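PDB 3GO2: putative L-alanine-DL-glutamate epimerase from Burkholderia xenovorans, which probably acts as a magnesium-dependent racemase or epimerase of the mandelate racemase/muconate lactonizing enzyme family, although its physiological substrate is not established. Local coordinates for residues L218-N223 with F242-D247; G228-L233 with R258-H263; H21-T26 with S35-G40; P44-V49 with V84-G89. All coordinates share one frame; numbering follows the deposited sequence.

Contact 1: L218-N223 with F242-D247; sequences LDLNFN and FWVEID. With MG (magnesium ion), chain B.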
loop_
_atom_site.group_PDB
_atom_site.type_symbol
_atom_site.label_atom_id
_atom_site.label_comp_id
_atom_site.label_asym_id
_atom_site.label_seq_id
_atom_site.Cartn_x
_atom_site.Cartn_y
_atom_site.Cartn_z
ATOM N N LEU A 218 -9.527 22.711 22.330
ATOM C CA LEU A 218 -9.668 23.703 21.275
ATOM C C LEU A 218 -10.430 23.078 20.106
ATOM O O LEU A 218 -9.991 22.085 19.552
ATOM C CB LEU A 218 -8.319 24.210 20.793
ATOM C CG LEU A 218 -8.329 25.204 19.625
ATOM C CD1 LEU A 218 -9.118 26.502 19.959
ATOM C CD2 LEU A 218 -6.884 25.542 19.207
ATOM N N ASP A 219 -11.562 23.655 19.754
ATOM C CA ASP A 219 -12.355 23.159 18.622
ATOM C C ASP A 219 -12.199 24.116 17.454
ATOM O O ASP A 219 -12.577 25.309 17.519
ATOM C CB ASP A 219 -13.818 23.043 19.056
ATOM C CG ASP A 219 -14.689 22.262 18.098
ATOM O OD1 ASP A 219 -14.233 21.897 16.989
ATOM O OD2 ASP A 219 -15.874 22.041 18.465
ATOM N N LEU A 220 -11.677 23.567 16.362
ATOM C CA LEU A 220 -11.530 24.286 15.114
ATOM C C LEU A 220 -12.621 24.005 14.089
ATOM O O LEU A 220 -12.638 24.623 13.019
ATOM C CB LEU A 220 -10.168 23.965 14.513
ATOM C CG LEU A 220 -8.988 24.203 15.432
ATOM C CD1 LEU A 220 -7.667 23.735 14.729
ATOM C CD2 LEU A 220 -8.914 25.690 15.869
ATOM N N ASN A 221 -13.529 23.080 14.412
ATOM C CA ASN A 221 -14.619 22.704 13.533
ATOM C C ASN A 221 -14.080 22.453 12.105
ATOM O O ASN A 221 -13.103 21.738 11.958
ATOM C CB ASN A 221 -15.752 23.727 13.589
ATOM C CG ASN A 221 -16.482 23.737 14.924
ATOM O OD1 ASN A 221 -17.433 22.962 15.154
ATOM N ND2 ASN A 221 -16.055 24.599 15.791
ATOM N N PHE A 222 -14.716 23.037 11.087
ATOM C CA PHE A 222 -14.284 22.878 9.704
ATOM C C PHE A 222 -13.619 24.171 9.194
ATOM O O PHE A 222 -13.715 24.484 8.012
ATOM C CB PHE A 222 -15.485 22.614 8.782
ATOM C CG PHE A 222 -16.182 21.263 8.937
ATOM C CD1 PHE A 222 -15.871 20.197 8.082
ATOM C CD2 PHE A 222 -17.254 21.114 9.807
ATOM C CE1 PHE A 222 -16.581 18.997 8.155
ATOM C CE2 PHE A 222 -17.949 19.920 9.881
ATOM C CZ PHE A 222 -17.627 18.872 9.045
ATOM N N ASN A 223 -12.987 24.936 10.089
ATOM C CA ASN A 223 -12.592 26.320 9.769
ATOM C C ASN A 223 -11.270 26.532 9.059
ATOM O O ASN A 223 -10.877 27.685 8.842
ATOM C CB ASN A 223 -12.651 27.169 11.048
ATOM C CG ASN A 223 -14.066 27.339 11.533
ATOM O OD1 ASN A 223 -14.967 27.621 10.731
ATOM N ND2 ASN A 223 -14.300 27.124 12.827
ATOM N N PHE A 242 -5.654 19.556 25.677
ATOM C CA PHE A 242 -6.239 18.233 25.901
ATOM C C PHE A 242 -6.541 17.578 24.566
ATOM O O PHE A 242 -6.263 16.404 24.348
ATOM C CB PHE A 242 -7.508 18.428 26.718
ATOM C CG PHE A 242 -8.261 17.180 27.052
ATOM C CD1 PHE A 242 -8.188 16.630 28.325
ATOM C CD2 PHE A 242 -9.134 16.607 26.144
ATOM C CE1 PHE A 242 -8.949 15.525 28.643
ATOM C CE2 PHE A 242 -9.865 15.476 26.467
ATOM C CZ PHE A 242 -9.793 14.952 27.720
ATOM N N TRP A 243 -7.092 18.374 23.656
ATOM C CA TRP A 243 -7.213 17.987 22.277
ATOM C C TRP A 243 -7.377 19.214 21.387
ATOM O O TRP A 243 -7.789 20.292 21.847
ATOM C CB TRP A 243 -8.314 16.936 22.049
ATOM C CG TRP A 243 -9.773 17.330 22.013
ATOM C CD1 TRP A 243 -10.338 18.449 21.450
ATOM C CD2 TRP A 243 -10.853 16.520 22.466
ATOM N NE1 TRP A 243 -11.704 18.395 21.558
ATOM C CE2 TRP A 243 -12.052 17.208 22.162
ATOM C CE3 TRP A 243 -10.932 15.251 23.080
ATOM C CZ2 TRP A 243 -13.301 16.691 22.480
ATOM C CZ3 TRP A 243 -12.166 14.744 23.394
ATOM C CH2 TRP A 243 -13.350 15.462 23.094
ATOM N N VAL A 244 -7.094 19.015 20.100
ATOM C CA VAL A 244 -7.460 19.966 19.055
ATOM C C VAL A 244 -8.418 19.208 18.132
ATOM O O VAL A 244 -8.108 18.143 17.601
ATOM C CB VAL A 244 -6.266 20.469 18.254
ATOM C CG1 VAL A 244 -6.735 21.412 17.141
ATOM C CG2 VAL A 244 -5.277 21.144 19.161
ATOM N N GLU A 245 -9.618 19.755 18.010
ATOM C CA GLU A 245 -10.720 19.124 17.316
ATOM C C GLU A 245 -10.880 19.707 15.930
ATOM O O GLU A 245 -11.022 20.935 15.764
ATOM C CB GLU A 245 -11.984 19.341 18.150
ATOM C CG GLU A 245 -13.204 18.638 17.701
ATOM C CD GLU A 245 -14.368 18.774 18.724
ATOM O OE1 GLU A 245 -15.513 18.493 18.329
ATOM O OE2 GLU A 245 -14.136 19.109 19.912
ATOM N N ILE A 246 -10.823 18.817 14.935
ATOM C CA ILE A 246 -10.837 19.201 13.530
ATOM C C ILE A 246 -11.811 18.288 12.797
ATOM O O ILE A 246 -11.579 17.095 12.737
ATOM C CB ILE A 246 -9.452 19.037 12.893
ATOM C CG1 ILE A 246 -8.424 19.957 13.565
ATOM C CG2 ILE A 246 -9.526 19.322 11.358
ATOM C CD1 ILE A 246 -6.963 19.761 13.117
ATOM N N ASP A 247 -12.885 18.852 12.254
ATOM C CA ASP A 247 -13.799 18.116 11.400
ATOM C C ASP A 247 -13.285 18.194 9.967
ATOM O O ASP A 247 -12.839 19.237 9.508
ATOM C CB ASP A 247 -15.212 18.663 11.525
ATOM C CG ASP A 247 -15.755 18.482 12.896
ATOM O OD1 ASP A 247 -15.827 17.318 13.353
ATOM O OD2 ASP A 247 -16.083 19.508 13.522
HETATM MG MG MG B . -17.325 20.352 17.898
HETATM O O HOH W 1 -15.846 19.945 16.075
HETATM O O HOH W 2 -18.289 20.898 13.300
HETATM O O HOH W 3 -18.606 21.413 17.242
#
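Neighbouring parallel strands of the C-terminal barrel of the enolase superfamily carry Asp219 and Glu245, two carboxylate ligands of the magnesium site; helix 226-235 connects them as a beta-alpha-beta unit. Asp219 OD2 binds magnesium at 2.3 Å and Glu245 OE1 reaches it more loosely at 2.6 Å, while Glu269 from the next strand end supplies the third carboxylate. Paired across the strands, Asp219 and Glu245 project from the same face; with CG anti to the backbone N in both (chi1 -167° and -173°), their carboxylates stack with planes 14° apart. The longer glutamate needs its extended chain to arrive at the same ion. Beneath them the backbones are laced by Glu245 N to Leu218 O (2.8 Å) and by Leu220 N to Glu245 O (2.8 Å).

Past Asp219 the chain makes an Asx turn: Asp219 OD1 accepts from Asn221 N at 2.9 Å, the donor lying above the carboxylate plane. A type II' turn from Leu220 to Asn223 follows, with Asn221 at positive phi, a place where glycine is favoured and asparagine is among the better-tolerated alternatives. Beyond it, Asp247 CB sits over the centre of the Phe222 ring, 3.4 Å from the centroid. Away from the metal, Leu220 CD1 presses on Val244 CG1 at 3.5 Å, a tight apolar contact.

Asp219 OD1 and Glu245 OE1 are close like charges, which magnesium and the Lys163 salt bridge to Glu245 OE2 probably offset; a metal-bound water lies between Asp219 OD1 and Asp247 OD2 and can donate to them. Sharing one cation probably lets buried acids crowd together at the barrel mouth.

Contact 2: G228-L233 with R258-H263; sequences GYLKIL and RNHSPH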
loop_
_atom_site.group_PDB
_atom_site.type_symbol
_atom_site.label_atom_id
_atom_site.label_comp_id
_atom_site.label_asym_id
_atom_site.label_seq_id
_atom_site.Cartn_x
_atom_site.Cartn_y
_atom_site.Cartn_z
ATOM N N GLY A 228 -3.799 25.095 6.771
ATOM C CA GLY A 228 -4.080 26.058 7.858
ATOM C C GLY A 228 -4.100 25.388 9.216
ATOM O O GLY A 228 -3.629 25.966 10.189
ATOM N N TYR A 229 -4.651 24.180 9.311
ATOM C CA TYR A 229 -4.580 23.422 10.576
ATOM C C TYR A 229 -3.120 23.242 11.002
ATOM O O TYR A 229 -2.784 23.426 12.165
ATOM C CB TYR A 229 -5.316 22.071 10.464
ATOM C CG TYR A 229 -6.796 22.179 10.175
ATOM C CD1 TYR A 229 -7.643 22.818 11.057
ATOM C CD2 TYR A 229 -7.372 21.572 9.052
ATOM C CE1 TYR A 229 -8.999 22.911 10.818
ATOM C CE2 TYR A 229 -8.731 21.647 8.812
ATOM C CZ TYR A 229 -9.543 22.329 9.695
ATOM O OH TYR A 229 -10.898 22.408 9.492
ATOM N N LEU A 230 -2.234 22.919 10.064
ATOM C CA LEU A 230 -0.807 22.774 10.385
ATOM C C LEU A 230 -0.237 24.093 10.901
ATOM O O LEU A 230 0.512 24.112 11.881
ATOM C CB LEU A 230 -0.025 22.292 9.174
ATOM C CG LEU A 230 -0.279 20.846 8.692
ATOM C CD1 LEU A 230 0.079 20.630 7.176
ATOM C CD2 LEU A 230 0.470 19.852 9.580
ATOM N N LYS A 231 -0.637 25.197 10.280
ATOM C CA LYS A 231 -0.154 26.508 10.715
ATOM C C LYS A 231 -0.591 26.770 12.172
ATOM O O LYS A 231 0.185 27.292 12.995
ATOM C CB LYS A 231 -0.649 27.607 9.791
ATOM C CG LYS A 231 0.074 27.576 8.447
ATOM C CD LYS A 231 -0.600 28.407 7.389
ATOM C CE LYS A 231 -0.561 29.881 7.676
ATOM N NZ LYS A 231 0.653 30.546 7.186
ATOM N N ILE A 232 -1.822 26.388 12.487
ATOM C CA ILE A 232 -2.365 26.571 13.833
ATOM C C ILE A 232 -1.624 25.707 14.820
ATOM O O ILE A 232 -1.188 26.196 15.870
ATOM C CB ILE A 232 -3.882 26.304 13.890
ATOM C CG1 ILE A 232 -4.632 27.416 13.137
ATOM C CG2 ILE A 232 -4.333 26.164 15.377
ATOM C CD1 ILE A 232 -6.109 27.068 12.796
ATOM N N LEU A 233 -1.413 24.438 14.478
ATOM C CA LEU A 233 -0.677 23.530 15.363
ATOM C C LEU A 233 0.768 23.976 15.611
ATOM O O LEU A 233 1.280 23.829 16.715
ATOM C CB LEU A 233 -0.692 22.103 14.805
ATOM C CG LEU A 233 -2.079 21.473 14.721
ATOM C CD1 LEU A 233 -1.969 20.142 13.950
ATOM C CD2 LEU A 233 -2.707 21.241 16.109
ATOM N N ARG A 258 -2.672 15.089 11.740
ATOM C CA ARG A 258 -2.395 14.426 13.018
ATOM C C ARG A 258 -0.921 14.018 13.115
ATOM O O ARG A 258 -0.271 14.195 14.154
ATOM C CB ARG A 258 -3.299 13.231 13.252
ATOM C CG ARG A 258 -3.154 12.635 14.654
ATOM C CD ARG A 258 -3.557 11.210 14.680
ATOM N NE ARG A 258 -3.386 10.615 16.011
ATOM C CZ ARG A 258 -3.335 9.311 16.235
ATOM N NH1 ARG A 258 -3.425 8.413 15.230
ATOM N NH2 ARG A 258 -3.181 8.876 17.468
ATOM N N ASN A 259 -0.388 13.481 12.020
ATOM C CA ASN A 259 0.986 12.990 12.007
ATOM C C ASN A 259 1.984 14.079 12.344
ATOM O O ASN A 259 3.083 13.777 12.840
ATOM C CB ASN A 259 1.302 12.384 10.646
ATOM C CG ASN A 259 2.581 11.602 10.640
ATOM O OD1 ASN A 259 2.925 10.943 11.627
ATOM N ND2 ASN A 259 3.301 11.651 9.516
ATOM N N HIS A 260 1.615 15.335 12.064
ATOM C CA HIS A 260 2.412 16.500 12.409
ATOM C C HIS A 260 1.926 17.292 13.622
ATOM O O HIS A 260 2.375 18.429 13.837
ATOM C CB HIS A 260 2.502 17.388 11.176
ATOM C CG HIS A 260 3.212 16.723 10.050
ATOM N ND1 HIS A 260 2.578 15.873 9.178
ATOM C CD2 HIS A 260 4.520 16.717 9.703
ATOM C CE1 HIS A 260 3.464 15.377 8.332
ATOM N NE2 HIS A 260 4.648 15.878 8.624
ATOM N N SER A 261 1.062 16.693 14.443
ATOM C CA SER A 261 0.522 17.387 15.597
ATOM C C SER A 261 1.222 16.990 16.875
ATOM O O SER A 261 1.376 15.800 17.115
ATOM C CB SER A 261 -0.955 17.049 15.755
ATOM O OG SER A 261 -1.504 17.747 16.866
ATOM N N PRO A 262 1.578 17.976 17.729
ATOM C CA PRO A 262 2.088 17.653 19.065
ATOM C C PRO A 262 0.965 17.579 20.078
ATOM O O PRO A 262 1.213 17.364 21.256
ATOM C CB PRO A 262 3.004 18.839 19.381
ATOM C CG PRO A 262 2.327 19.978 18.743
ATOM C CD PRO A 262 1.695 19.419 17.455
ATOM N N HIS A 263 -0.268 17.747 19.613
ATOM C CA HIS A 263 -1.466 17.630 20.433
ATOM C C HIS A 263 -2.357 16.479 19.999
ATOM O O HIS A 263 -2.400 16.134 18.831
ATOM C CB HIS A 263 -2.309 18.885 20.288
ATOM C CG HIS A 263 -1.556 20.147 20.546
ATOM N ND1 HIS A 263 -0.927 20.386 21.738
ATOM C CD2 HIS A 263 -1.318 21.224 19.762
ATOM C CE1 HIS A 263 -0.336 21.570 21.688
ATOM N NE2 HIS A 263 -0.550 22.096 20.501
#
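Leu233 and Leu230, one turn apart on helix 226-235, pack against the exit from the next barrel helix, 251-259, joining adjacent beta-alpha units on the outside of the C-terminal barrel. Leu233 splits its branches: CD1 touches Ser261 CB at 3.7 Å, while CD2 meets the edge of the His263 ring, 3.9 Å from His263 CD2 and near the ring plane. The forked leucine thus meets two residues of the loop at once. Leu230 reaches the neighbouring position with CD2, 3.6 Å from His260 CB, at a slant to the imidazole.

A second shell fixes the loop. Ser261 OG lies anti to its own backbone N (chi1 -179°), which aims it along the chain to donate to a lone pair of His263 O at 2.7 Å; a short hydroxyl suits this local brace. His263 NE2 is hydrogen-bonded to Leu236 O, tying the ring to the residue just after helix 226-235. The His260 ring stacks on Tyr256, and each of its nitrogens meets a backbone carbonyl: ND1 is hydrogen-bonded to Tyr256 O, and NE2 to Asn259 O of a neighbouring subunit.

Contact 3: H21-T26 with S35-G40; sequences HFVKLT and SEFDEG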
loop_
_atom_site.group_PDB
_atom_site.type_symbol
_atom_site.label_atom_id
_atom_site.label_comp_id
_atom_site.label_asym_id
_atom_site.label_seq_id
_atom_site.Cartn_x
_atom_site.Cartn_y
_atom_site.Cartn_z
ATOM N N HIS A 21 -35.900 20.257 19.230
ATOM C CA HIS A 21 -36.882 19.379 18.639
ATOM C C HIS A 21 -36.944 18.046 19.374
ATOM O O HIS A 21 -35.943 17.582 19.901
ATOM C CB HIS A 21 -36.538 19.085 17.173
ATOM C CG HIS A 21 -36.431 20.303 16.314
ATOM N ND1 HIS A 21 -37.412 20.649 15.408
ATOM C CD2 HIS A 21 -35.446 21.223 16.178
ATOM C CE1 HIS A 21 -37.044 21.743 14.762
ATOM N NE2 HIS A 21 -35.861 22.116 15.212
ATOM N N PHE A 22 -38.116 17.422 19.350
ATOM C CA PHE A 22 -38.345 16.174 20.073
ATOM C C PHE A 22 -39.163 15.224 19.257
ATOM O O PHE A 22 -40.014 15.666 18.474
ATOM C CB PHE A 22 -39.076 16.438 21.410
ATOM C CG PHE A 22 -38.428 17.467 22.247
ATOM C CD1 PHE A 22 -37.356 17.143 23.052
ATOM C CD2 PHE A 22 -38.848 18.786 22.218
ATOM C CE1 PHE A 22 -36.719 18.125 23.810
ATOM C CE2 PHE A 22 -38.222 19.759 22.984
ATOM C CZ PHE A 22 -37.159 19.434 23.759
ATOM N N VAL A 23 -38.872 13.934 19.422
ATOM C CA VAL A 23 -39.738 12.831 18.961
ATOM C C VAL A 23 -40.478 12.275 20.178
ATOM O O VAL A 23 -39.885 12.044 21.228
ATOM C CB VAL A 23 -38.961 11.691 18.287
ATOM C CG1 VAL A 23 -39.896 10.523 17.898
ATOM C CG2 VAL A 23 -38.233 12.225 17.047
ATOM N N LYS A 24 -41.779 12.079 20.006
ATOM C CA LYS A 24 -42.665 11.516 21.025
ATOM C C LYS A 24 -43.329 10.286 20.445
ATOM O O LYS A 24 -44.107 10.383 19.492
ATOM C CB LYS A 24 -43.746 12.525 21.412
ATOM C CG LYS A 24 -44.654 12.000 22.487
ATOM C CD LYS A 24 -45.837 12.920 22.725
ATOM C CE LYS A 24 -46.596 12.495 23.932
ATOM N NZ LYS A 24 -47.824 13.368 24.096
ATOM N N LEU A 25 -43.018 9.130 20.998
ATOM C CA LEU A 25 -43.495 7.857 20.481
ATOM C C LEU A 25 -44.375 7.227 21.546
ATOM O O LEU A 25 -43.960 7.098 22.696
ATOM C CB LEU A 25 -42.286 6.956 20.175
ATOM C CG LEU A 25 -42.530 5.561 19.623
ATOM C CD1 LEU A 25 -41.265 5.141 18.822
ATOM C CD2 LEU A 25 -42.911 4.531 20.706
ATOM N N THR A 26 -45.588 6.821 21.177
ATOM C CA THR A 26 -46.525 6.259 22.163
ATOM C C THR A 26 -46.837 4.824 21.789
ATOM O O THR A 26 -47.051 4.527 20.609
ATOM C CB THR A 26 -47.867 7.091 22.189
ATOM O OG1 THR A 26 -47.591 8.462 22.486
ATOM C CG2 THR A 26 -48.848 6.540 23.250
ATOM N N SER A 35 -37.159 11.303 22.369
ATOM C CA SER A 35 -35.786 11.710 22.049
ATOM C C SER A 35 -35.745 13.191 21.756
ATOM O O SER A 35 -36.783 13.850 21.621
ATOM C CB SER A 35 -35.264 10.920 20.835
ATOM O OG SER A 35 -35.949 11.311 19.654
ATOM N N GLU A 36 -34.537 13.718 21.665
ATOM C CA GLU A 36 -34.320 15.106 21.273
ATOM C C GLU A 36 -33.453 15.057 20.025
ATOM O O GLU A 36 -32.617 14.181 19.912
ATOM C CB GLU A 36 -33.702 15.926 22.400
ATOM C CG GLU A 36 -33.443 17.389 22.018
ATOM C CD GLU A 36 -32.851 18.214 23.149
ATOM O OE1 GLU A 36 -32.864 17.751 24.291
ATOM O OE2 GLU A 36 -32.375 19.349 22.870
ATOM N N PHE A 37 -33.732 15.920 19.058
ATOM C CA PHE A 37 -32.909 16.058 17.845
ATOM C C PHE A 37 -32.735 17.545 17.496
ATOM O O PHE A 37 -33.279 18.415 18.157
ATOM C CB PHE A 37 -33.484 15.238 16.679
ATOM C CG PHE A 37 -34.803 15.726 16.134
ATOM C CD1 PHE A 37 -34.863 16.545 14.997
ATOM C CD2 PHE A 37 -35.981 15.358 16.733
ATOM C CE1 PHE A 37 -36.090 16.947 14.465
ATOM C CE2 PHE A 37 -37.205 15.787 16.227
ATOM C CZ PHE A 37 -37.255 16.598 15.103
ATOM N N ASP A 38 -31.955 17.833 16.460
ATOM C CA ASP A 38 -31.553 19.179 16.127
ATOM C C ASP A 38 -31.602 19.397 14.624
ATOM O O ASP A 38 -31.271 18.486 13.847
ATOM C CB ASP A 38 -30.138 19.394 16.662
ATOM C CG ASP A 38 -29.533 20.690 16.220
ATOM O OD1 ASP A 38 -29.779 21.704 16.914
ATOM O OD2 ASP A 38 -28.798 20.681 15.196
ATOM N N GLU A 39 -32.006 20.596 14.225
ATOM C CA GLU A 39 -31.911 21.021 12.821
ATOM C C GLU A 39 -30.961 22.205 12.635
ATOM O O GLU A 39 -30.525 22.484 11.508
ATOM C CB GLU A 39 -33.269 21.406 12.276
ATOM C CG GLU A 39 -34.208 20.229 12.122
ATOM C CD GLU A 39 -35.497 20.563 11.448
ATOM O OE1 GLU A 39 -35.721 21.746 11.139
ATOM O OE2 GLU A 39 -36.295 19.632 11.229
ATOM N N GLY A 40 -30.648 22.894 13.725
ATOM C CA GLY A 40 -29.761 24.072 13.678
ATOM C C GLY A 40 -28.326 23.878 13.225
ATOM O O GLY A 40 -27.766 24.769 12.575
#
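His21 and Phe37 face each other as an antiparallel hydrogen-bonded pair in the hairpin of strands 19-27 and 32-37, part of the three-stranded sheet of the N-terminal capping domain. From its first carbon, the His21 side chain lies on Phe37: CB stands over the middle of that ring, 3.4 Å from the centroid, in a CH-pi contact. Phe37 CG takes the cramped place between its own backbone N and carbonyl carbon (chi1 68°), which folds the ring back across the partner strand beneath this CB. Next, His21 CG lies 3.8 Å from Phe37 CE1, the two rings inclined at 32°. At the tip, Glu39 covers one imidazole face: its CG lies 4.2 Å from the ring centroid, and the carboxylate stacks at 26° to the ring, with Glu39 CD 3.8 Å from His21 CE1.

Phe37 N donates to His21 O at 2.9 Å, whereas the return bond, His21 N to Phe37 O, is long and weak, near where strand 32-37 ends. Val23 N and Ser35 O make another link at 3.0 Å. On the face shared with Phe37, Val23 CG2 adds a methyl against Phe37 CE2, and the small Ser35 turns OG to Ala90 O of helix 82-103. The reverse face sends Glu36 beside Phe22 to accept the N-H groups of Gly322 and Cys325 from the barrel.

The bond from Glu39 OE2 to Thr47 OG1 helps hold the carboxylate over the imidazole, where Glu39 CG makes a CH-pi contact. Any electrostatic gain would depend on the charge of the histidine, which is not seen.

Contact 4: P44-V49 with V84-G89; sequences PGVTAV and VSEGIG
Val46 and Val49 both set CG1 opposite the backbone N (chi1 -177° and 175°), which turns the methyl pairs of two residues one turn apart onto helix 82-103 of the N-terminal capping domain. Val46 divides its methyls: CG1 rests 3.8 Å from Gly87 N, and CG2 lies 3.5 Å from Glu86 OE1, the two side chains crossing at about a right angle. One turn later, Val49 CG1 is 3.7 Å from Val84 O and 4.0 Å from Gly87 CA, while its CG2 approaches the CG2 of Val84 at 4.3 Å. Gly87 faces the valines with backbone alone, and this lack of a side chain is what admits Val49 so near its alpha carbon. Compact beta-branched residues suit such a close approach of two helices, since they offer broad methyl surfaces without long arms.

Gly45 holds the N-cap position at positive phi (102°), a turn that glycine makes easily, and Val49 N bonds Gly45 O to start the helix. The extended Glu86 chain carries OE2 past Val46 to Ser43 OG, just ahead of this helix. A second subunit borders the contact, its Ala79 packing on Glu86 and its Val83 on Val84.

No hydrogen bond joins 44-49 to 84-89 directly; the helices adhere through methyl-to-backbone and methyl-to-methyl packing. Glu86 combines two roles: it lays CB and OE1 against Val46 CG2, while the bond from OE2 to Ser43 OG probably helps hold the buried carboxylate in place.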
loop_
_atom_site.group_PDB
_atom_site.type_symbol
_atom_site.label_atom_id
_atom_site.label_comp_id
_atom_site.label_asym_id
_atom_site.label_seq_id
_atom_site.Cartn_x
_atom_site.Cartn_y
_atom_site.Cartn_z
ATOM N N PRO A 44 -31.208 21.173 8.075
ATOM C CA PRO A 44 -32.603 21.351 7.706
ATOM C C PRO A 44 -33.229 20.055 7.179
ATOM O O PRO A 44 -32.563 19.303 6.475
ATOM C CB PRO A 44 -32.536 22.378 6.565
ATOM C CG PRO A 44 -31.160 22.203 5.974
ATOM C CD PRO A 44 -30.280 21.828 7.128
ATOM N N GLY A 45 -34.494 19.812 7.512
ATOM C CA GLY A 45 -35.228 18.684 6.953
ATOM C C GLY A 45 -35.397 17.460 7.846
ATOM O O GLY A 45 -36.124 16.514 7.477
ATOM N N VAL A 46 -34.726 17.427 9.005
ATOM C CA VAL A 46 -34.820 16.224 9.867
ATOM C C VAL A 46 -36.266 15.910 10.268
ATOM O O VAL A 46 -36.704 14.760 10.237
ATOM C CB VAL A 46 -33.948 16.329 11.152
ATOM C CG1 VAL A 46 -34.036 15.035 11.942
ATOM C CG2 VAL A 46 -32.475 16.641 10.766
ATOM N N THR A 47 -37.016 16.948 10.631
ATOM C CA THR A 47 -38.420 16.761 11.003
ATOM C C THR A 47 -39.210 16.097 9.878
ATOM O O THR A 47 -40.025 15.206 10.113
ATOM C CB THR A 47 -39.089 18.086 11.423
ATOM O OG1 THR A 47 -38.344 18.713 12.493
ATOM C CG2 THR A 47 -40.554 17.841 11.839
ATOM N N ALA A 48 -38.962 16.513 8.636
ATOM C CA ALA A 48 -39.688 15.948 7.503
ATOM C C ALA A 48 -39.392 14.474 7.307
ATOM O O ALA A 48 -40.277 13.688 6.975
ATOM C CB ALA A 48 -39.385 16.735 6.232
ATOM N N VAL A 49 -38.127 14.100 7.484
ATOM C CA VAL A 49 -37.722 12.698 7.452
ATOM C C VAL A 49 -38.452 11.876 8.503
ATOM O O VAL A 49 -39.009 10.806 8.221
ATOM C CB VAL A 49 -36.167 12.546 7.652
ATOM C CG1 VAL A 49 -35.786 11.076 7.731
ATOM C CG2 VAL A 49 -35.410 13.273 6.518
ATOM N N VAL A 84 -31.250 12.340 6.610
ATOM C CA VAL A 84 -32.002 11.101 6.620
ATOM C C VAL A 84 -31.558 10.261 7.821
ATOM O O VAL A 84 -32.378 9.773 8.588
ATOM C CB VAL A 84 -31.793 10.299 5.332
ATOM C CG1 VAL A 84 -32.131 8.791 5.524
ATOM C CG2 VAL A 84 -32.577 10.932 4.192
ATOM N N SER A 85 -30.247 10.098 7.976
ATOM C CA SER A 85 -29.752 9.294 9.076
ATOM C C SER A 85 -30.037 9.950 10.443
ATOM O O SER A 85 -30.280 9.233 11.433
ATOM C CB SER A 85 -28.269 8.971 8.907
ATOM O OG SER A 85 -28.097 8.015 7.872
ATOM N N GLU A 86 -30.053 11.283 10.502
ATOM C CA GLU A 86 -30.445 11.970 11.742
ATOM C C GLU A 86 -31.899 11.662 12.097
ATOM O O GLU A 86 -32.231 11.468 13.265
ATOM C CB GLU A 86 -30.285 13.480 11.646
ATOM C CG GLU A 86 -28.864 13.956 11.566
ATOM C CD GLU A 86 -28.766 15.439 11.525
ATOM O OE1 GLU A 86 -29.396 16.119 12.380
ATOM O OE2 GLU A 86 -28.055 15.979 10.617
ATOM N N GLY A 87 -32.775 11.568 11.104
ATOM C CA GLY A 87 -34.166 11.247 11.407
ATOM C C GLY A 87 -34.294 9.843 11.954
ATOM O O GLY A 87 -35.036 9.590 12.912
ATOM N N ILE A 88 -33.561 8.913 11.339
ATOM C CA ILE A 88 -33.561 7.526 11.773
ATOM C C ILE A 88 -33.031 7.420 13.223
ATOM O O ILE A 88 -33.610 6.715 14.056
ATOM C CB ILE A 88 -32.716 6.676 10.802
ATOM C CG1 ILE A 88 -33.434 6.592 9.452
ATOM C CG2 ILE A 88 -32.470 5.282 11.386
ATOM C CD1 ILE A 88 -32.603 5.896 8.365
ATOM N N GLY A 89 -31.955 8.156 13.510
ATOM C CA GLY A 89 -31.345 8.164 14.854
ATOM C C GLY A 89 -32.281 8.682 15.915
ATOM O O GLY A 89 -32.346 8.166 17.032
#

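Overall arrangement
From the N terminus, contact 3 comes first, closing the short hairpin loop between 21-26 and 35-40. Contact 4 follows in series, joining 44-49 to 84-89 around a larger, mostly helical loop. These two touch, notably through Glu39 OE2 and Thr47 OG1, and together bind sheet to helices in the capping domain. Far along the chain, contacts 1 and 2 cross: their segments alternate as strand, helix, strand, and the end of a helix with its following loop, so the metal-bearing strand ends of contact 1 are backed by the helix-to-loop packing of contact 2, Tyr229 of contact 2 touching the 221-223 turn and Ile246 of contact 1. The centres of contacts 1 and 3 lie about 27 Å apart.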